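Local coordinates for protein MS5a (Brassica napus, PDB 6L77) that is a meiosis-related protein of undefined biochemical function whose cystatin-like folds appear to enhance papain in a non-canonical way, at residues Tyr34-Glu39 against Ser64-Phe69; Lys115-Phe118 against Ser122-Leu125; Phe124-Gln129 against Glu177-Ser182. All blocks are in the same frame, centred on the assembly; numbering follows the deposited sequence. Where two conformers were deposited one is given.

Contact 1 of 3, residues Tyr34-Glu39 against Ser64-Phe69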
ATOM      1  N   TYR A  34       7.045   7.503 -12.032  1.00 18.08           N
ATOM      2  CA  TYR A  34       5.955   8.235 -11.405  1.00 17.54           C
ATOM      3  C   TYR A  34       4.721   8.191 -12.295  1.00 17.34           C
ATOM      4  O   TYR A  34       4.822   8.186 -13.524  1.00 19.58           O
ATOM      5  CB  TYR A  34       6.343   9.694 -11.142  1.00 15.20           C
ATOM      6  CG  TYR A  34       7.563   9.833 -10.272  1.00 16.73           C
ATOM      7  CD1 TYR A  34       7.529   9.461  -8.930  1.00 21.23           C
ATOM      8  CD2 TYR A  34       8.750  10.330 -10.789  1.00 21.46           C
ATOM      9  CE1 TYR A  34       8.664   9.584  -8.124  1.00 25.73           C
ATOM     10  CE2 TYR A  34       9.889  10.460  -9.983  1.00 19.83           C
ATOM     11  CZ  TYR A  34       9.831  10.092  -8.664  1.00 23.87           C
ATOM     12  OH  TYR A  34      10.959  10.225  -7.880  1.00 29.75           O
ATOM     13  N   LEU A  35       3.552   8.173 -11.664  1.00 18.05           N
ATOM     14  CA  LEU A  35       2.314   8.136 -12.428  1.00 14.55           C
ATOM     15  C   LEU A  35       2.116   9.458 -13.157  1.00 19.38           C
ATOM     16  O   LEU A  35       2.129  10.533 -12.547  1.00 18.06           O
ATOM     17  CB  LEU A  35       1.128   7.848 -11.503  1.00 14.65           C
ATOM     18  CG  LEU A  35      -0.241   7.912 -12.170  1.00 17.51           C
ATOM     19  CD1 LEU A  35      -0.350   6.834 -13.266  1.00 18.62           C
ATOM     20  CD2 LEU A  35      -1.355   7.752 -11.124  1.00 22.01           C
ATOM     21  N   HIS A  36       1.935   9.384 -14.472  1.00 19.00           N
ATOM     22  CA  HIS A  36       1.620  10.570 -15.251  1.00 17.60           C
ATOM     23  C   HIS A  36       0.127  10.670 -15.535  1.00 20.38           C
ATOM     24  O   HIS A  36      -0.488  11.701 -15.257  1.00 23.36           O
ATOM     25  CB  HIS A  36       2.421  10.566 -16.560  1.00 18.36           C
ATOM     26  CG  HIS A  36       2.058  11.677 -17.498  1.00 22.00           C
ATOM     27  ND1 HIS A  36       2.306  13.004 -17.217  1.00 25.48           N
ATOM     28  CD2 HIS A  36       1.477  11.653 -18.719  1.00 22.77           C
ATOM     29  CE1 HIS A  36       1.887  13.751 -18.223  1.00 28.39           C
ATOM     30  NE2 HIS A  36       1.372  12.957 -19.145  1.00 25.41           N
ATOM     31  N   LYS A  37      -0.475   9.617 -16.085  1.00 20.41           N
ATOM     32  CA  LYS A  37      -1.918   9.613 -16.290  1.00 21.26           C
ATOM     33  C   LYS A  37      -2.385   8.176 -16.461  1.00 19.16           C
ATOM     34  O   LYS A  37      -1.597   7.282 -16.770  1.00 18.77           O
ATOM     35  CB  LYS A  37      -2.323  10.438 -17.515  1.00 28.97           C
ATOM     36  CG  LYS A  37      -1.897   9.814 -18.827  1.00 31.03           C
ATOM     37  CD  LYS A  37      -2.224  10.705 -20.027  1.00 47.60           C
ATOM     38  CE  LYS A  37      -3.714  10.922 -20.190  1.00 60.98           C
ATOM     39  NZ  LYS A  37      -4.401   9.707 -20.710  1.00 72.59           N
ATOM     40  N   ILE A  38      -3.684   7.977 -16.266  1.00 19.32           N
ATOM     41  CA  ILE A  38      -4.342   6.717 -16.616  1.00 16.95           C
ATOM     42  C   ILE A  38      -4.901   6.859 -18.029  1.00 18.41           C
ATOM     43  O   ILE A  38      -5.638   7.806 -18.309  1.00 24.23           O
ATOM     44  CB  ILE A  38      -5.475   6.391 -15.626  1.00 22.21           C
ATOM     45  CG1 ILE A  38      -5.009   6.483 -14.166  1.00 32.10           C
ATOM     46  CG2 ILE A  38      -6.125   5.032 -15.987  1.00 20.76           C
ATOM     47  CD1 ILE A  38      -4.034   5.438 -13.765  1.00 26.75           C
ATOM     48  N   GLU A  39      -4.565   5.918 -18.916  1.00 18.49           N
ATOM     49  CA  GLU A  39      -5.110   5.923 -20.271  1.00 20.71           C
ATOM     50  C   GLU A  39      -6.439   5.186 -20.354  1.00 24.69           C
ATOM     51  O   GLU A  39      -7.375   5.644 -21.017  1.00 21.37           O
ATOM     52  CB  GLU A  39      -4.131   5.264 -21.253  1.00 24.92           C
ATOM     53  CG  GLU A  39      -2.924   6.092 -21.608  1.00 46.89           C
ATOM     54  CD  GLU A  39      -3.161   7.011 -22.794  1.00 66.91           C
ATOM     55  OE1 GLU A  39      -4.329   7.173 -23.206  1.00 75.43           O
ATOM     56  OE2 GLU A  39      -2.173   7.569 -23.318  1.00 76.30           O
ATOM     57  N   SER A  64      13.662  11.403 -19.283  1.00 21.04           N
ATOM     58  CA  SER A  64      12.605  12.261 -19.834  1.00 20.25           C
ATOM     59  C   SER A  64      11.728  11.488 -20.807  1.00 20.77           C
ATOM     60  O   SER A  64      11.355  11.983 -21.880  1.00 26.63           O
ATOM     61  CB  SER A  64      13.186  13.506 -20.510  1.00 22.05           C
ATOM     62  OG  SER A  64      14.090  14.151 -19.632  1.00 29.12           O
ATOM     63  N   SER A  65      11.400  10.251 -20.445  1.00 21.93           N
ATOM     64  CA  SER A  65      10.570   9.433 -21.303  1.00 25.13           C
ATOM     65  C   SER A  65       9.285   9.085 -20.572  1.00 23.70           C
ATOM     66  O   SER A  65       9.222   9.103 -19.338  1.00 22.71           O
ATOM     67  CB  SER A  65      11.307   8.164 -21.773  1.00 32.36           C
ATOM     68  OG  SER A  65      11.975   7.516 -20.717  1.00 41.99           O
ATOM     69  N   PHE A  66       8.244   8.852 -21.355  1.00 20.19           N
ATOM     70  CA  PHE A  66       6.944   8.447 -20.847  1.00 22.53           C
ATOM     71  C   PHE A  66       6.717   7.021 -21.306  1.00 26.64           C
ATOM     72  O   PHE A  66       6.813   6.731 -22.504  1.00 25.69           O
ATOM     73  CB  PHE A  66       5.849   9.399 -21.327  1.00 21.24           C
ATOM     74  CG  PHE A  66       5.931  10.734 -20.672  1.00 28.34           C
ATOM     75  CD1 PHE A  66       6.837  11.682 -21.122  1.00 40.53           C
ATOM     76  CD2 PHE A  66       5.183  11.012 -19.548  1.00 25.75           C
ATOM     77  CE1 PHE A  66       6.952  12.907 -20.485  1.00 43.08           C
ATOM     78  CE2 PHE A  66       5.291  12.234 -18.907  1.00 30.56           C
ATOM     79  CZ  PHE A  66       6.174  13.182 -19.376  1.00 36.74           C
ATOM     80  N   VAL A  67       6.448   6.139 -20.351  1.00 17.74           N
ATOM     81  CA  VAL A  67       6.436   4.696 -20.565  1.00 19.18           C
ATOM     82  C   VAL A  67       5.020   4.181 -20.325  1.00 18.55           C
ATOM     83  O   VAL A  67       4.461   4.374 -19.238  1.00 18.10           O
ATOM     84  CB  VAL A  67       7.435   4.015 -19.623  1.00 23.27           C
ATOM     85  CG1 VAL A  67       7.440   2.492 -19.821  1.00 26.37           C
ATOM     86  CG2 VAL A  67       8.845   4.630 -19.813  1.00 29.67           C
ATOM     87  N   VAL A  68       4.438   3.521 -21.324  1.00 15.15           N
ATOM     88  CA  VAL A  68       3.133   2.926 -21.088  1.00 14.88           C
ATOM     89  C   VAL A  68       3.327   1.647 -20.282  1.00 17.53           C
ATOM     90  O   VAL A  68       4.248   0.850 -20.515  1.00 19.96           O
ATOM     91  CB  VAL A  68       2.371   2.713 -22.412  1.00 22.12           C
ATOM     92  CG1 VAL A  68       3.185   1.894 -23.402  1.00 27.25           C
ATOM     93  CG2 VAL A  68       0.988   2.104 -22.145  1.00 21.81           C
ATOM     94  N   PHE A  69       2.450   1.464 -19.312  1.00 15.62           N
ATOM     95  CA  PHE A  69       2.656   0.563 -18.192  1.00 14.79           C
ATOM     96  C   PHE A  69       1.336  -0.152 -17.930  1.00 18.61           C
ATOM     97  O   PHE A  69       0.279   0.479 -18.001  1.00 19.81           O
ATOM     98  CB  PHE A  69       3.092   1.404 -16.985  1.00 22.32           C
ATOM     99  CG  PHE A  69       3.629   0.624 -15.830  1.00 24.91           C
ATOM    100  CD1 PHE A  69       4.980   0.350 -15.746  1.00 27.82           C
ATOM    101  CD2 PHE A  69       2.794   0.220 -14.798  1.00 25.44           C
ATOM    102  CE1 PHE A  69       5.497  -0.341 -14.674  1.00 23.75           C
ATOM    103  CE2 PHE A  69       3.291  -0.479 -13.710  1.00 28.10           C
ATOM    104  CZ  PHE A  69       4.651  -0.757 -13.643  1.00 29.92           C
TER
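Lys37 NZ is held by two groups of its own strand, one residue along from His36, which meets Phe66 of the strand two places along in the sheet. It forms a salt bridge with Glu39 OE1, at 3.6 Å, and a weak hydrogen bond to Ile38 O, at 3.3 Å. Across the contact the meeting is purely aromatic. The edge of the Phe66 ring is directed at the face of the His36 imidazole, an edge-to-face (T-shaped) pair with centroids 4.7 Å apart and planes at 65°. Phe66 CE2 stands over the centre of the imidazole, and its nearest atom there is His36 ND1, 3.5 Å away. With CG of His36 turned anti to the backbone N (chi1 174°), the imidazole presents a face to the neighbouring ring. Burial between the segments is small, 109 Å², and both rings remain exposed, which marks a surface pair. Strand 49-60 runs between the two strands: Phe66 lies on its Ile57 and Glu59, while His36 and Lys37 both face Ile57 in a classic beta bulge. Ser64 and Ser65 form a G1 bulge opposite Asp60 where strand 65-75 begins. Leu35, Ile38 and Phe69 instead pack on helix 12-29, the long helix that this end of the antiparallel sheet embraces.

Contact 2 of 3, residues Lys115-Phe118 against Ser122-Leu125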
ATOM      1  N   LYS A 115       4.198  -3.073  24.510  1.00 32.12           N
ATOM      2  CA  LYS A 115       5.602  -3.097  24.898  1.00 31.84           C
ATOM      3  C   LYS A 115       6.137  -4.520  24.961  1.00 34.06           C
ATOM      4  O   LYS A 115       7.322  -4.742  24.684  1.00 31.10           O
ATOM      5  CB  LYS A 115       5.789  -2.386  26.244  1.00 39.36           C
ATOM      6  CG  LYS A 115       5.135  -1.010  26.283  1.00 49.77           C
ATOM      7  CD  LYS A 115       5.678  -0.128  27.394  1.00 55.03           C
ATOM      8  CE  LYS A 115       7.128   0.260  27.149  1.00 57.65           C
ATOM      9  NZ  LYS A 115       7.609   1.217  28.179  1.00 53.58           N
ATOM     10  N   GLU A 116       5.282  -5.500  25.300  1.00 32.73           N
ATOM     11  CA  GLU A 116       5.769  -6.868  25.425  1.00 32.98           C
ATOM     12  C   GLU A 116       6.091  -7.479  24.065  1.00 31.63           C
ATOM     13  O   GLU A 116       6.942  -8.371  23.979  1.00 33.57           O
ATOM     14  CB  GLU A 116       4.759  -7.738  26.183  1.00 41.06           C
ATOM     15  CG  GLU A 116       3.467  -7.026  26.533  1.00 41.87           C
ATOM     16  CD  GLU A 116       2.322  -7.988  26.715  1.00 56.33           C
ATOM     17  OE1 GLU A 116       2.499  -9.184  26.397  1.00 64.58           O
ATOM     18  OE2 GLU A 116       1.245  -7.551  27.169  1.00 61.26           O
ATOM     19  N   ALA A 117       5.452  -6.999  22.998  1.00 30.67           N
ATOM     20  CA  ALA A 117       5.811  -7.458  21.661  1.00 30.82           C
ATOM     21  C   ALA A 117       7.229  -7.022  21.292  1.00 32.77           C
ATOM     22  O   ALA A 117       7.994  -7.797  20.706  1.00 27.96           O
ATOM     23  CB  ALA A 117       4.806  -6.933  20.637  1.00 28.66           C
ATOM     24  N   PHE A 118       7.598  -5.786  21.633  1.00 32.55           N
ATOM     25  CA  PHE A 118       8.971  -5.338  21.414  1.00 27.60           C
ATOM     26  C   PHE A 118       9.961  -6.153  22.239  1.00 31.29           C
ATOM     27  O   PHE A 118      11.040  -6.510  21.749  1.00 28.05           O
ATOM     28  CB  PHE A 118       9.089  -3.852  21.748  1.00 27.61           C
ATOM     29  CG  PHE A 118       8.261  -2.976  20.861  1.00 26.89           C
ATOM     30  CD1 PHE A 118       8.750  -2.556  19.639  1.00 26.91           C
ATOM     31  CD2 PHE A 118       6.988  -2.587  21.235  1.00 35.45           C
ATOM     32  CE1 PHE A 118       7.978  -1.761  18.796  1.00 32.98           C
ATOM     33  CE2 PHE A 118       6.217  -1.787  20.404  1.00 36.38           C
ATOM     34  CZ  PHE A 118       6.717  -1.368  19.185  1.00 31.93           C
ATOM     35  N   SER A 122      11.663 -13.110  19.833  1.00 34.67           N
ATOM     36  CA  SER A 122      11.324 -13.867  18.638  1.00 34.71           C
ATOM     37  C   SER A 122      10.605 -13.020  17.603  1.00 32.02           C
ATOM     38  O   SER A 122      10.305 -13.513  16.509  1.00 32.89           O
ATOM     39  CB  SER A 122      10.451 -15.073  19.008  1.00 40.13           C
ATOM     40  OG  SER A 122       9.153 -14.653  19.386  1.00 34.61           O
ATOM     41  N   ARG A 123      10.296 -11.769  17.931  1.00 27.54           N
ATOM     42  CA  ARG A 123       9.576 -10.870  17.044  1.00 26.37           C
ATOM     43  C   ARG A 123      10.449  -9.660  16.724  1.00 25.38           C
ATOM     44  O   ARG A 123      11.156  -9.148  17.597  1.00 30.26           O
ATOM     45  CB  ARG A 123       8.270 -10.411  17.674  1.00 30.60           C
ATOM     46  CG  ARG A 123       7.269 -11.535  17.884  1.00 37.21           C
ATOM     47  CD  ARG A 123       6.017 -11.032  18.563  1.00 28.35           C
ATOM     48  NE  ARG A 123       5.287 -10.051  17.759  1.00 28.85           N
ATOM     49  CZ  ARG A 123       4.158  -9.490  18.172  1.00 31.22           C
ATOM     50  NH1 ARG A 123       3.672  -9.825  19.367  1.00 32.69           N
ATOM     51  NH2 ARG A 123       3.530  -8.602  17.424  1.00 30.68           N
ATOM     52  N   PHE A 124      10.388  -9.200  15.475  1.00 24.29           N
ATOM     53  CA  PHE A 124      11.293  -8.154  14.984  1.00 27.48           C
ATOM     54  C   PHE A 124      10.484  -6.935  14.569  1.00 22.65           C
ATOM     55  O   PHE A 124       9.883  -6.919  13.495  1.00 25.22           O
ATOM     56  CB  PHE A 124      12.139  -8.716  13.851  1.00 24.60           C
ATOM     57  CG  PHE A 124      12.757 -10.015  14.219  1.00 24.11           C
ATOM     58  CD1 PHE A 124      13.701 -10.064  15.238  1.00 24.87           C
ATOM     59  CD2 PHE A 124      12.334 -11.196  13.639  1.00 24.48           C
ATOM     60  CE1 PHE A 124      14.262 -11.263  15.631  1.00 29.54           C
ATOM     61  CE2 PHE A 124      12.879 -12.403  14.027  1.00 25.64           C
ATOM     62  CZ  PHE A 124      13.852 -12.438  15.030  1.00 26.39           C
ATOM     63  N   LEU A 125      10.474  -5.913  15.426  1.00 25.85           N
ATOM     64  CA  LEU A 125       9.664  -4.717  15.231  1.00 25.43           C
ATOM     65  C   LEU A 125      10.560  -3.497  15.065  1.00 22.02           C
ATOM     66  O   LEU A 125      11.555  -3.348  15.776  1.00 22.49           O
ATOM     67  CB  LEU A 125       8.696  -4.508  16.413  1.00 23.34           C
ATOM     68  CG  LEU A 125       7.536  -5.517  16.418  1.00 31.69           C
ATOM     69  CD1 LEU A 125       7.936  -6.788  17.134  1.00 33.80           C
ATOM     70  CD2 LEU A 125       6.293  -4.920  17.061  1.00 36.46           C
TER
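Leu125 of edge strand 124-127 and Arg123 in the chain leading into it pack back on Ala117 and Phe118 of the short helix 115-119. Together they form a compact helix-turn-strand unit that brings the chain to an outermost strand of the cystatin-like sheet. The segments bury 223 Å² between them, and Leu125, one of the two residues most covered, can be followed atom by atom. Its CB lies against the Phe118 ring, 3.7 Å from CE1 and only slightly farther from CD1. At CG the chain divides. One branch, CD1, reaches the helix backbone and rests 3.7 Å from Ala117 O. The other, CD2, goes over the face of the Phe118 ring in a CH-pi contact, 4.2 Å from the centroid and 19° off the ring normal; it also lies 4.4 Å from Ala117 CB. The two side chains cross at about a right angle. Phe118 leaves the helix with its CB directed away from the strand, and with CG beside the backbone N (chi1 -63°) the CD1-CE1 side of its ring comes back to Leu125. This ring has a second partner in Lys127, a cation-pi interaction farther along the strand. Arg123 makes the other half of the contact. Its chain bends at chi3 (63°), laying the guanidinium over the helix while NE makes a salt bridge to Glu169 OE2 of adjacent strand 161-170. That bond probably restrains the flat group's rotation. The guanidinium thus covers buried Ala117 with a face, not a hydrogen-bonding edge: Ala117 CB sits beneath it, off centre, 3.4 Å from Arg123 NH1.

Contact 3 of 3, residues Phe124-Gln129 against Glu177-Ser182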
ATOM      1  N   PHE A 124      10.388  -9.200  15.475  1.00 24.29           N
ATOM      2  CA  PHE A 124      11.293  -8.154  14.984  1.00 27.48           C
ATOM      3  C   PHE A 124      10.484  -6.935  14.569  1.00 22.65           C
ATOM      4  O   PHE A 124       9.883  -6.919  13.495  1.00 25.22           O
ATOM      5  CB  PHE A 124      12.139  -8.716  13.851  1.00 24.60           C
ATOM      6  CG  PHE A 124      12.757 -10.015  14.219  1.00 24.11           C
ATOM      7  CD1 PHE A 124      13.701 -10.064  15.238  1.00 24.87           C
ATOM      8  CD2 PHE A 124      12.334 -11.196  13.639  1.00 24.48           C
ATOM      9  CE1 PHE A 124      14.262 -11.263  15.631  1.00 29.54           C
ATOM     10  CE2 PHE A 124      12.879 -12.403  14.027  1.00 25.64           C
ATOM     11  CZ  PHE A 124      13.852 -12.438  15.030  1.00 26.39           C
ATOM     12  N   LEU A 125      10.474  -5.913  15.426  1.00 25.85           N
ATOM     13  CA  LEU A 125       9.664  -4.717  15.231  1.00 25.43           C
ATOM     14  C   LEU A 125      10.560  -3.497  15.065  1.00 22.02           C
ATOM     15  O   LEU A 125      11.555  -3.348  15.776  1.00 22.49           O
ATOM     16  CB  LEU A 125       8.696  -4.508  16.413  1.00 23.34           C
ATOM     17  CG  LEU A 125       7.536  -5.517  16.418  1.00 31.69           C
ATOM     18  CD1 LEU A 125       7.936  -6.788  17.134  1.00 33.80           C
ATOM     19  CD2 LEU A 125       6.293  -4.920  17.061  1.00 36.46           C
ATOM     20  N   TYR A 126      10.199  -2.629  14.125  1.00 21.28           N
ATOM     21  CA  TYR A 126      11.012  -1.474  13.757  1.00 20.94           C
ATOM     22  C   TYR A 126      10.180  -0.221  13.975  1.00 23.23           C
ATOM     23  O   TYR A 126       9.221   0.022  13.235  1.00 23.22           O
ATOM     24  CB  TYR A 126      11.482  -1.585  12.301  1.00 20.06           C
ATOM     25  CG  TYR A 126      12.317  -2.815  12.055  1.00 20.12           C
ATOM     26  CD1 TYR A 126      11.726  -4.071  11.948  1.00 20.24           C
ATOM     27  CD2 TYR A 126      13.702  -2.735  11.953  1.00 20.27           C
ATOM     28  CE1 TYR A 126      12.492  -5.209  11.757  1.00 21.74           C
ATOM     29  CE2 TYR A 126      14.470  -3.867  11.747  1.00 23.51           C
ATOM     30  CZ  TYR A 126      13.849  -5.104  11.639  1.00 23.40           C
ATOM     31  OH  TYR A 126      14.592  -6.254  11.447  1.00 22.31           O
ATOM     32  N   LYS A 127      10.537   0.558  14.998  1.00 21.84           N
ATOM     33  CA  LYS A 127       9.907   1.849  15.262  1.00 27.39           C
ATOM     34  C   LYS A 127      10.522   2.880  14.327  1.00 26.83           C
ATOM     35  O   LYS A 127      11.681   3.283  14.504  1.00 25.44           O
ATOM     36  CB  LYS A 127      10.098   2.281  16.716  1.00 26.25           C
ATOM     37  CG  LYS A 127       9.571   1.324  17.770  1.00 45.61           C
ATOM     38  CD  LYS A 127       9.708   1.942  19.170  1.00 51.24           C
ATOM     39  CE  LYS A 127       9.534   0.913  20.282  1.00 53.27           C
ATOM     40  NZ  LYS A 127       9.620   1.519  21.646  1.00 55.95           N
HETATM   41  N   MSE A 128       9.746   3.321  13.348  1.00 25.43           N
HETATM   42  CA  MSE A 128      10.266   4.199  12.303  1.00 25.21           C
HETATM   43  C   MSE A 128      10.373   5.639  12.775  1.00 35.45           C
HETATM   44  O   MSE A 128       9.593   6.088  13.615  1.00 31.41           O
HETATM   45  CB  MSE A 128       9.387   4.127  11.055  1.00 24.91           C
HETATM   46  CG  MSE A 128       9.420   2.767  10.356  1.00 29.10           C
HETATM   47 SE   MSE A 128      11.275   2.109  10.096  1.00 41.65          SE
HETATM   48  CE  MSE A 128      10.838   0.371   9.275  1.00 31.95           C
ATOM     49  N   GLN A 129      11.370   6.344  12.249  1.00 32.17           N
ATOM     50  CA  GLN A 129      11.536   7.770  12.473  1.00 34.96           C
ATOM     51  C   GLN A 129      10.852   8.524  11.335  1.00 29.96           C
ATOM     52  O   GLN A 129      10.629   7.978  10.258  1.00 26.55           O
ATOM     53  CB  GLN A 129      13.026   8.137  12.542  1.00 42.54           C
ATOM     54  CG  GLN A 129      13.318   9.514  13.123  1.00 62.04           C
ATOM     55  CD  GLN A 129      14.351  10.294  12.316  1.00 66.02           C
ATOM     56  OE1 GLN A 129      14.014  11.254  11.611  1.00 59.96           O
ATOM     57  NE2 GLN A 129      15.616   9.886  12.419  1.00 61.45           N
ATOM     58  N   GLU A 177      17.242  -0.844   6.792  0.50 19.00           N
ATOM     59  CA  GLU A 177      17.211  -0.468   5.380  0.50 20.92           C
ATOM     60  C   GLU A 177      16.491  -1.519   4.541  0.50 21.96           C
ATOM     61  O   GLU A 177      15.765  -1.184   3.595  0.50 20.51           O
ATOM     62  CB  GLU A 177      18.636  -0.256   4.861  0.50 26.70           C
ATOM     63  CG  GLU A 177      19.502   0.632   5.737  0.50 27.30           C
ATOM     64  CD  GLU A 177      20.236  -0.154   6.811  0.50 34.36           C
ATOM     65  OE1 GLU A 177      21.310  -0.726   6.508  0.50 40.98           O
ATOM     66  OE2 GLU A 177      19.727  -0.222   7.946  0.50 20.69           O
ATOM     67  N   THR A 178      16.688  -2.798   4.867  1.00 20.96           N
ATOM     68  CA  THR A 178      15.982  -3.865   4.161  1.00 20.98           C
ATOM     69  C   THR A 178      14.483  -3.779   4.390  1.00 24.13           C
ATOM     70  O   THR A 178      13.691  -3.990   3.462  1.00 21.98           O
ATOM     71  CB  THR A 178      16.515  -5.220   4.625  1.00 21.76           C
ATOM     72  OG1 THR A 178      17.907  -5.301   4.302  1.00 25.59           O
ATOM     73  CG2 THR A 178      15.767  -6.362   3.951  1.00 26.00           C
ATOM     74  N   VAL A 179      14.069  -3.467   5.621  1.00 19.66           N
ATOM     75  CA  VAL A 179      12.641  -3.369   5.910  1.00 18.81           C
ATOM     76  C   VAL A 179      11.985  -2.313   5.032  1.00 23.56           C
ATOM     77  O   VAL A 179      10.854  -2.488   4.561  1.00 21.34           O
ATOM     78  CB  VAL A 179      12.430  -3.074   7.404  1.00 19.97           C
ATOM     79  CG1 VAL A 179      10.957  -2.976   7.730  1.00 21.48           C
ATOM     80  CG2 VAL A 179      13.080  -4.176   8.260  1.00 20.40           C
ATOM     81  N   LEU A 180      12.675  -1.200   4.804  1.00 17.97           N
ATOM     82  CA  LEU A 180      12.093  -0.072   4.076  1.00 18.61           C
ATOM     83  C   LEU A 180      12.226  -0.176   2.561  1.00 24.76           C
ATOM     84  O   LEU A 180      11.366   0.349   1.839  1.00 21.05           O
ATOM     85  CB  LEU A 180      12.754   1.229   4.541  1.00 18.48           C
ATOM     86  CG  LEU A 180      12.407   1.648   5.962  1.00 23.93           C
ATOM     87  CD1 LEU A 180      13.508   2.542   6.560  1.00 23.72           C
ATOM     88  CD2 LEU A 180      11.063   2.376   5.931  1.00 25.41           C
ATOM     89  N   LYS A 181      13.284  -0.817   2.054  1.00 22.24           N
ATOM     90  CA  LYS A 181      13.616  -0.719   0.635  1.00 23.61           C
ATOM     91  C   LYS A 181      13.416  -2.006  -0.158  1.00 27.17           C
ATOM     92  O   LYS A 181      13.413  -1.950  -1.389  1.00 30.85           O
ATOM     93  CB  LYS A 181      15.077  -0.260   0.455  1.00 23.65           C
ATOM     94  CG  LYS A 181      15.367   1.161   0.927  1.00 31.46           C
ATOM     95  CD  LYS A 181      16.809   1.560   0.601  1.00 39.29           C
ATOM     96  CE  LYS A 181      17.248   2.794   1.375  1.00 45.32           C
ATOM     97  NZ  LYS A 181      16.519   4.022   0.973  1.00 51.31           N
ATOM     98  N   SER A 182      13.287  -3.159   0.486  1.00 22.40           N
ATOM     99  CA  SER A 182      13.117  -4.405  -0.246  1.00 21.64           C
ATOM    100  C   SER A 182      11.664  -4.856  -0.196  1.00 24.26           C
ATOM    101  O   SER A 182      10.983  -4.694   0.820  1.00 20.33           O
ATOM    102  CB  SER A 182      14.014  -5.508   0.304  1.00 30.71           C
ATOM    103  OG  SER A 182      13.453  -6.081   1.460  1.00 44.17           O
TER
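Tyr126 spreads one face of its ring over Val179, whose CG2 methyl sits above the ring centre, 3.6 Å from the centroid and 11° off the normal. That near-vertical approach defines a CH-pi contact, and all six ring carbons lie at similar distances from the methyl. The phenol is fixed at its far end by a hydrogen bond from OH to Val174 O, in the chain just ahead of helix 176-181. A leucine in its place would probably leave Val174 O without this donor and Val179 CG2 without the flat surface it covers. Val179 serves two partners with its two branches. CG2 takes the tyrosine, while CG1, anti to the backbone N (chi1 -180°), meets the methyl of Met128, present as selenomethionine, with Met128 CE 3.7 Å away. The Met128 chain is bent at chi2 (-48°), and its CE also approaches Leu180 CG, at 3.9 Å; these two side chains reach toward each other tip to tip. The contact is buried and has no hydrogen bond between its segments. At the helix end, Ser182 OG donates to Thr178 O at 2.9 Å, and Ser182 N reaches the same oxygen from the opposite face of its carbonyl plane. Val179 also touches Val168 and Thr170 of strand 161-170, next to strand 124-127. The helix therefore covers two adjacent strands at the sheet margin through a largely apolar layer, a helix-on-sheet packing consistent with the cystatin-like fold of MS5.

How the contacts relate
Contact 1 closes before the other two open, and contact 3 begins on the stretch where contact 2 ends; all reach one antiparallel sheet in the C-terminal part of a longer protein. Contact 1 lies at the edge formed by strand 34-45, and contacts 2 and 3 at the other, formed by strand 124-127. Contact 1 is accordingly far away, its centre 41 Å from that of contact 2 and 29 Å from that of contact 3. Contacts 2 and 3 have centres 14 Å apart, share Phe124 and Leu125, and touch where Phe118 CE1 comes 3.4 Å from Lys127 CE. One edge strand thus ties helix 115-119 and helix 176-181 together within the MS5 family region.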